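Local structure of hypothetical protein (Bacteroides fragilis, 4I17) at residues 115-120 with 144-149; 151-156 with 211-216. The protein is of unknown function but, as an exported all-helical protein built of TPR repeats, probably serves as a scaffold for binding other proteins or peptides. All blocks are in the same frame, centred on the assembly; numbering follows the deposited sequence.

Contact 1. Residues 115-120 with 144-149; sequences LYAIYY and TDVTSK. With SO4 (sulfate ion), chain D.
Y116 reaches from helix 110-129 to D145 and V146 in the loop that follows helix 133-143. Its CB leaves the helix toward that loop, and with CG anti to the backbone N (chi1 -179°) the ring runs alongside V146 toward D145. CD2 is the first ring atom to meet the loop, 3.8 Å from V146 CG1, which comes in obliquely; the two side chains point opposite ways as they pass. Next along the ring, CE2 passes 4.1 Å from D145 CB. At the tip, OH lies 3.0 Å from D145 OD2, which sits at the ring edge near its plane; the carboxylate is turned 40° from the ring. The pair can hydrogen-bond, although the hydroxyl proton could go elsewhere; H142 ND1 also bonds weakly to D145 OD2. The loop links two helices of a TPR array, 133-143 and 149-174, and rests against a third, 110-129, while I96 and T100 of helix 92-105 also touch Y116. The same methyl, V146 CG1, packs 4.0 Å from A117 CB, on the residue next to Y116. Farther along, S148 caps helix 149-174, its OG bonded to W151 N and 2.9 Å from O1 of a sulfate, whose O2 accepts a hydrogen bond from K149 N.

Contact 2. Residues 151-156 with 211-216; sequences WKTDAL and PNRTEI. With SO4 (sulfate ion), chain B.
R213 leaves its backbone with CG anti to the carbonyl carbon, then bends at both chi2 (-77°) and chi3 (-62°), a folded course that turns its guanidinium onto D154 of helix 149-174. D154 likewise has CG anti to its own carbonyl carbon, and its carboxylate meets the arginine end-on. Each terminal nitrogen takes one oxygen: R213 NH2 lies 2.6 Å from D154 OD1, and R213 NH1 lies 2.8 Å from D154 OD2. The first bond is nearly straight and uses the syn lone pair of OD1, with the oxygen almost exactly in the guanidinium plane; the second comes from the syn side too, but somewhat out of the carboxylate plane. The two flat groups are 21° apart, close to coplanar, although the side chains that carry them cross at about a right angle.

On one side of the pair the contact is apolar: I216 CD1 lies over the centre of a guanidinium face, 4.2 Å from its plane, and also packs against T153 CG2 at 3.5 Å. The hydroxyl of T153 is engaged elsewhere, with K149 O and S210 OG, leaving the methyl to face I216 and R213 NH1. The join is between the start of helix 149-174 and the turn leading into helix 214-224 together with that helix's first turn; R213 is both N-cap residue and centre of an inverse gamma turn. Y157, one turn on from T153, touches R213 and I216 as well. Beside the turn, N212 ND2 donates to O4 of a sulfate, 3.0 Å away, which K150 NZ also holds. Two nearly parallel charged bonds fix the rotation of the guanidinium, and the opposite charge of R213 probably favours the ionised form of D154.

Overall arrangement
The two contacts follow one another along the chain, their centres 13 Å apart, and helix 149-174 joins them: it begins at the end of the contact 1 loop, and its first turns supply segment 151-156 of contact 2. K152 turns back to the loop, with its NZ 2.8 Å from T144 O and equally near V146 O, while W151 CE3 packs 3.6 Å from A117 CB. Contact 1 is the more central, about 6 Å from the centre of the chain to its own centre, against about 18 Å for contact 2, which ties in the C-terminal helix 214-224. Each has a separate sulfate beside it, probably from the crystallisation liquor, so neither ion by itself marks a functional site.

Contact 1. Residues 115-120 with 144-149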
loop_
_atom_site.group_PDB
_atom_site.type_symbol
_atom_site.label_atom_id
_atom_site.label_comp_id
_atom_site.label_asym_id
_atom_site.label_seq_id
_atom_site.Cartn_x
_atom_site.Cartn_y
_atom_site.Cartn_z
ATOM N N LEU A 115 -1.386 -3.986 -3.214
ATOM C CA LEU A 115 -0.704 -3.943 -1.912
ATOM C C LEU A 115 -0.347 -2.515 -1.474
ATOM O O LEU A 115 -0.511 -2.162 -0.295
ATOM C CB LEU A 115 0.557 -4.801 -1.963
ATOM C CG LEU A 115 0.290 -6.272 -2.283
ATOM C CD1 LEU A 115 1.586 -6.998 -2.661
ATOM C CD2 LEU A 115 -0.438 -6.958 -1.136
ATOM N N TYR A 116 0.142 -1.717 -2.411
ATOM C CA TYR A 116 0.517 -0.324 -2.159
ATOM C C TYR A 116 -0.709 0.474 -1.703
ATOM O O TYR A 116 -0.683 1.179 -0.694
ATOM C CB TYR A 116 1.081 0.277 -3.461
ATOM C CG TYR A 116 1.538 1.712 -3.347
ATOM C CD1 TYR A 116 2.848 2.022 -2.990
ATOM C CD2 TYR A 116 0.664 2.768 -3.615
ATOM C CE1 TYR A 116 3.277 3.347 -2.906
ATOM C CE2 TYR A 116 1.072 4.097 -3.479
ATOM C CZ TYR A 116 2.390 4.376 -3.165
ATOM O OH TYR A 116 2.812 5.676 -3.065
ATOM N N ALA A 117 -1.771 0.393 -2.494
ATOM C CA ALA A 117 -2.978 1.139 -2.192
ATOM C C ALA A 117 -3.607 0.633 -0.894
ATOM O O ALA A 117 -4.068 1.460 -0.122
ATOM C CB ALA A 117 -3.955 1.027 -3.344
ATOM N N ILE A 118 -3.627 -0.696 -0.634
ATOM C CA ILE A 118 -4.257 -1.199 0.608
ATOM C C ILE A 118 -3.492 -0.648 1.819
ATOM O O ILE A 118 -4.109 -0.250 2.814
ATOM C CB ILE A 118 -4.351 -2.754 0.593
ATOM C CG1 ILE A 118 -5.505 -3.152 -0.356
ATOM C CG2 ILE A 118 -4.579 -3.354 2.017
ATOM C CD1 ILE A 118 -5.408 -4.533 -0.897
ATOM N N TYR A 119 -2.171 -0.601 1.720
ATOM C CA TYR A 119 -1.350 -0.108 2.832
ATOM C C TYR A 119 -1.755 1.328 3.223
ATOM O O TYR A 119 -1.978 1.635 4.407
ATOM C CB TYR A 119 0.133 -0.142 2.441
ATOM C CG TYR A 119 1.002 0.464 3.514
ATOM C CD1 TYR A 119 1.440 -0.297 4.593
ATOM C CD2 TYR A 119 1.339 1.816 3.485
ATOM C CE1 TYR A 119 2.201 0.274 5.620
ATOM C CE2 TYR A 119 2.094 2.396 4.503
ATOM C CZ TYR A 119 2.547 1.610 5.553
ATOM O OH TYR A 119 3.320 2.156 6.542
ATOM N N TYR A 120 -1.790 2.217 2.215
ATOM C CA TYR A 120 -2.108 3.609 2.442
ATOM C C TYR A 120 -3.584 3.821 2.800
ATOM O O TYR A 120 -3.862 4.731 3.589
ATOM C CB TYR A 120 -1.695 4.465 1.239
ATOM C CG TYR A 120 -0.208 4.765 1.292
ATOM C CD1 TYR A 120 0.346 5.455 2.372
ATOM C CD2 TYR A 120 0.650 4.336 0.276
ATOM C CE1 TYR A 120 1.708 5.753 2.422
ATOM C CE2 TYR A 120 2.011 4.634 0.311
ATOM C CZ TYR A 120 2.538 5.328 1.396
ATOM O OH TYR A 120 3.881 5.619 1.459
ATOM N N THR A 144 -3.731 7.535 -4.034
ATOM C CA THR A 144 -4.168 8.017 -5.363
ATOM C C THR A 144 -3.015 7.913 -6.382
ATOM O O THR A 144 -3.270 8.125 -7.566
ATOM C CB THR A 144 -4.739 9.473 -5.336
ATOM O OG1 THR A 144 -3.683 10.413 -5.132
ATOM C CG2 THR A 144 -5.823 9.692 -4.298
ATOM N N ASP A 145 -1.762 7.568 -5.944
ATOM C CA ASP A 145 -0.563 7.423 -6.815
ATOM C C ASP A 145 -0.605 6.185 -7.725
ATOM O O ASP A 145 0.267 6.023 -8.581
ATOM C CB ASP A 145 0.742 7.347 -5.995
ATOM C CG ASP A 145 1.047 8.508 -5.063
ATOM O OD1 ASP A 145 0.483 9.610 -5.273
ATOM O OD2 ASP A 145 1.874 8.320 -4.132
ATOM N N VAL A 146 -1.565 5.294 -7.516
ATOM C CA VAL A 146 -1.728 4.099 -8.343
ATOM C C VAL A 146 -2.317 4.537 -9.699
ATOM O O VAL A 146 -2.981 5.577 -9.770
ATOM C CB VAL A 146 -2.580 3.006 -7.649
ATOM C CG1 VAL A 146 -1.881 2.452 -6.399
ATOM C CG2 VAL A 146 -3.974 3.511 -7.311
ATOM N N THR A 147 -2.075 3.764 -10.753
ATOM C CA THR A 147 -2.578 4.111 -12.084
ATOM C C THR A 147 -4.011 3.633 -12.268
ATOM O O THR A 147 -4.719 4.173 -13.110
ATOM C CB THR A 147 -1.670 3.528 -13.195
ATOM O OG1 THR A 147 -1.758 2.110 -13.174
ATOM C CG2 THR A 147 -0.231 3.956 -13.058
ATOM N N SER A 148 -4.436 2.638 -11.486
ATOM C CA SER A 148 -5.774 2.052 -11.536
ATOM C C SER A 148 -6.831 3.104 -11.212
ATOM O O SER A 148 -6.761 3.699 -10.131
ATOM C CB SER A 148 -5.866 0.919 -10.522
ATOM O OG SER A 148 -7.214 0.541 -10.308
ATOM N N LYS A 149 -7.801 3.332 -12.134
ATOM C CA LYS A 149 -8.903 4.287 -11.892
ATOM C C LYS A 149 -9.796 3.814 -10.726
ATOM O O LYS A 149 -10.306 4.632 -9.968
ATOM C CB LYS A 149 -9.762 4.419 -13.159
ATOM C CG LYS A 149 -9.102 5.202 -14.289
ATOM C CD LYS A 149 -10.014 5.310 -15.538
ATOM C CE LYS A 149 -11.274 6.127 -15.323
ATOM N NZ LYS A 149 -12.213 6.028 -16.472
HETATM S S SO4 D . -8.978 0.233 -13.931
HETATM O O1 SO4 D . -8.511 -0.411 -12.701
HETATM O O2 SO4 D . -8.169 1.426 -14.268
HETATM O O3 SO4 D . -8.884 -0.742 -15.022
HETATM O O4 SO4 D . -10.370 0.637 -13.781
#

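Contact 2. Residues 151-156 with 211-216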
loop_
_atom_site.group_PDB
_atom_site.type_symbol
_atom_site.label_atom_id
_atom_site.label_comp_id
_atom_site.label_asym_id
_atom_site.label_seq_id
_atom_site.Cartn_x
_atom_site.Cartn_y
_atom_site.Cartn_z
ATOM N N TRP A 151 -8.915 1.975 -7.976
ATOM C CA TRP A 151 -8.258 2.204 -6.696
ATOM C C TRP A 151 -8.137 3.671 -6.418
ATOM O O TRP A 151 -8.226 4.084 -5.258
ATOM C CB TRP A 151 -6.903 1.528 -6.675
ATOM C CG TRP A 151 -7.066 0.048 -6.521
ATOM C CD1 TRP A 151 -7.249 -0.867 -7.521
ATOM C CD2 TRP A 151 -7.201 -0.669 -5.286
ATOM N NE1 TRP A 151 -7.455 -2.123 -6.977
ATOM C CE2 TRP A 151 -7.410 -2.030 -5.609
ATOM C CE3 TRP A 151 -7.210 -0.287 -3.934
ATOM C CZ2 TRP A 151 -7.600 -3.008 -4.631
ATOM C CZ3 TRP A 151 -7.310 -1.278 -2.969
ATOM C CH2 TRP A 151 -7.517 -2.616 -3.325
ATOM N N LYS A 152 -7.964 4.483 -7.474
ATOM C CA LYS A 152 -7.933 5.937 -7.288
ATOM C C LYS A 152 -9.285 6.393 -6.775
ATOM O O LYS A 152 -9.361 7.267 -5.908
ATOM C CB LYS A 152 -7.641 6.641 -8.615
ATOM C CG LYS A 152 -6.177 6.769 -8.995
ATOM C CD LYS A 152 -6.100 7.834 -10.112
ATOM C CE LYS A 152 -4.882 7.750 -10.990
ATOM N NZ LYS A 152 -3.661 8.239 -10.287
ATOM N N THR A 153 -10.361 5.835 -7.346
ATOM C CA THR A 153 -11.722 6.206 -6.945
ATOM C C THR A 153 -11.922 5.965 -5.458
ATOM O O THR A 153 -12.488 6.810 -4.803
ATOM C CB THR A 153 -12.754 5.403 -7.727
ATOM O OG1 THR A 153 -12.624 5.720 -9.104
ATOM C CG2 THR A 153 -14.186 5.664 -7.259
ATOM N N ASP A 154 -11.516 4.806 -4.915
ATOM C CA ASP A 154 -11.821 4.664 -3.478
ATOM C C ASP A 154 -10.865 5.486 -2.546
ATOM O O ASP A 154 -11.280 5.852 -1.446
ATOM C CB ASP A 154 -11.911 3.206 -3.114
ATOM C CG ASP A 154 -13.204 2.648 -3.744
ATOM O OD1 ASP A 154 -14.291 2.831 -3.137
ATOM O OD2 ASP A 154 -13.141 2.139 -4.893
ATOM N N ALA A 155 -9.679 5.906 -3.030
ATOM C CA ALA A 155 -8.849 6.823 -2.227
ATOM C C ALA A 155 -9.529 8.217 -2.238
ATOM O O ALA A 155 -9.581 8.889 -1.202
ATOM C CB ALA A 155 -7.444 6.896 -2.802
ATOM N N LEU A 156 -10.067 8.642 -3.403
ATOM C CA LEU A 156 -10.774 9.946 -3.523
ATOM C C LEU A 156 -12.067 9.932 -2.754
ATOM O O LEU A 156 -12.409 10.927 -2.111
ATOM C CB LEU A 156 -11.032 10.268 -5.001
ATOM C CG LEU A 156 -9.779 10.569 -5.789
ATOM C CD1 LEU A 156 -10.056 10.518 -7.267
ATOM C CD2 LEU A 156 -9.172 11.920 -5.415
ATOM N N PRO A 211 -18.307 6.574 -12.816
ATOM C CA PRO A 211 -19.712 7.032 -12.859
ATOM C C PRO A 211 -20.710 5.943 -12.443
ATOM O O PRO A 211 -21.818 6.275 -12.061
ATOM C CB PRO A 211 -19.924 7.473 -14.315
ATOM C CG PRO A 211 -18.629 7.385 -14.982
ATOM C CD PRO A 211 -17.659 6.634 -14.145
ATOM N N ASN A 212 -20.304 4.661 -12.434
ATOM C CA ASN A 212 -21.204 3.564 -12.009
ATOM C C ASN A 212 -21.383 3.504 -10.494
ATOM O O ASN A 212 -22.252 2.779 -10.011
ATOM C CB ASN A 212 -20.627 2.222 -12.469
ATOM C CG ASN A 212 -19.235 2.015 -11.930
ATOM O OD1 ASN A 212 -18.294 2.777 -12.235
ATOM N ND2 ASN A 212 -19.080 1.026 -11.083
ATOM N N ARG A 213 -20.530 4.210 -9.730
ATOM C CA ARG A 213 -20.583 4.165 -8.258
ATOM C C ARG A 213 -21.590 5.204 -7.781
ATOM O O ARG A 213 -21.222 6.312 -7.396
ATOM C CB ARG A 213 -19.183 4.408 -7.677
ATOM C CG ARG A 213 -18.131 3.353 -8.031
ATOM C CD ARG A 213 -18.246 2.064 -7.227
ATOM N NE ARG A 213 -18.051 2.255 -5.782
ATOM C CZ ARG A 213 -16.867 2.416 -5.203
ATOM N NH1 ARG A 213 -15.760 2.455 -5.935
ATOM N NH2 ARG A 213 -16.781 2.554 -3.887
ATOM N N THR A 214 -22.885 4.874 -7.881
ATOM C CA THR A 214 -23.959 5.845 -7.600
ATOM C C THR A 214 -23.959 6.388 -6.182
ATOM O O THR A 214 -24.382 7.537 -5.980
ATOM C CB THR A 214 -25.317 5.247 -7.937
ATOM O OG1 THR A 214 -25.460 4.021 -7.234
ATOM C CG2 THR A 214 -25.496 5.021 -9.446
ATOM N N GLU A 215 -23.422 5.631 -5.212
ATOM C CA GLU A 215 -23.385 6.138 -3.836
ATOM C C GLU A 215 -22.416 7.310 -3.703
ATOM O O GLU A 215 -22.636 8.167 -2.872
ATOM C CB GLU A 215 -22.992 5.026 -2.849
ATOM C CG GLU A 215 -24.137 4.052 -2.598
ATOM C CD GLU A 215 -23.807 2.702 -1.989
ATOM O OE1 GLU A 215 -22.906 2.632 -1.119
ATOM O OE2 GLU A 215 -24.516 1.724 -2.323
ATOM N N ILE A 216 -21.356 7.365 -4.535
ATOM C CA ILE A 216 -20.420 8.491 -4.465
ATOM C C ILE A 216 -21.121 9.760 -4.935
ATOM O O ILE A 216 -20.976 10.797 -4.306
ATOM C CB ILE A 216 -19.135 8.239 -5.281
ATOM C CG1 ILE A 216 -18.498 6.888 -4.909
ATOM C CG2 ILE A 216 -18.155 9.397 -5.053
ATOM C CD1 ILE A 216 -17.178 6.562 -5.657
HETATM S S SO4 B . -16.408 -1.244 -9.367
HETATM O O1 SO4 B . -15.684 -0.747 -8.208
HETATM O O2 SO4 B . -15.753 -2.451 -9.866
HETATM O O3 SO4 B . -17.789 -1.559 -9.012
HETATM O O4 SO4 B . -16.394 -0.209 -10.395
#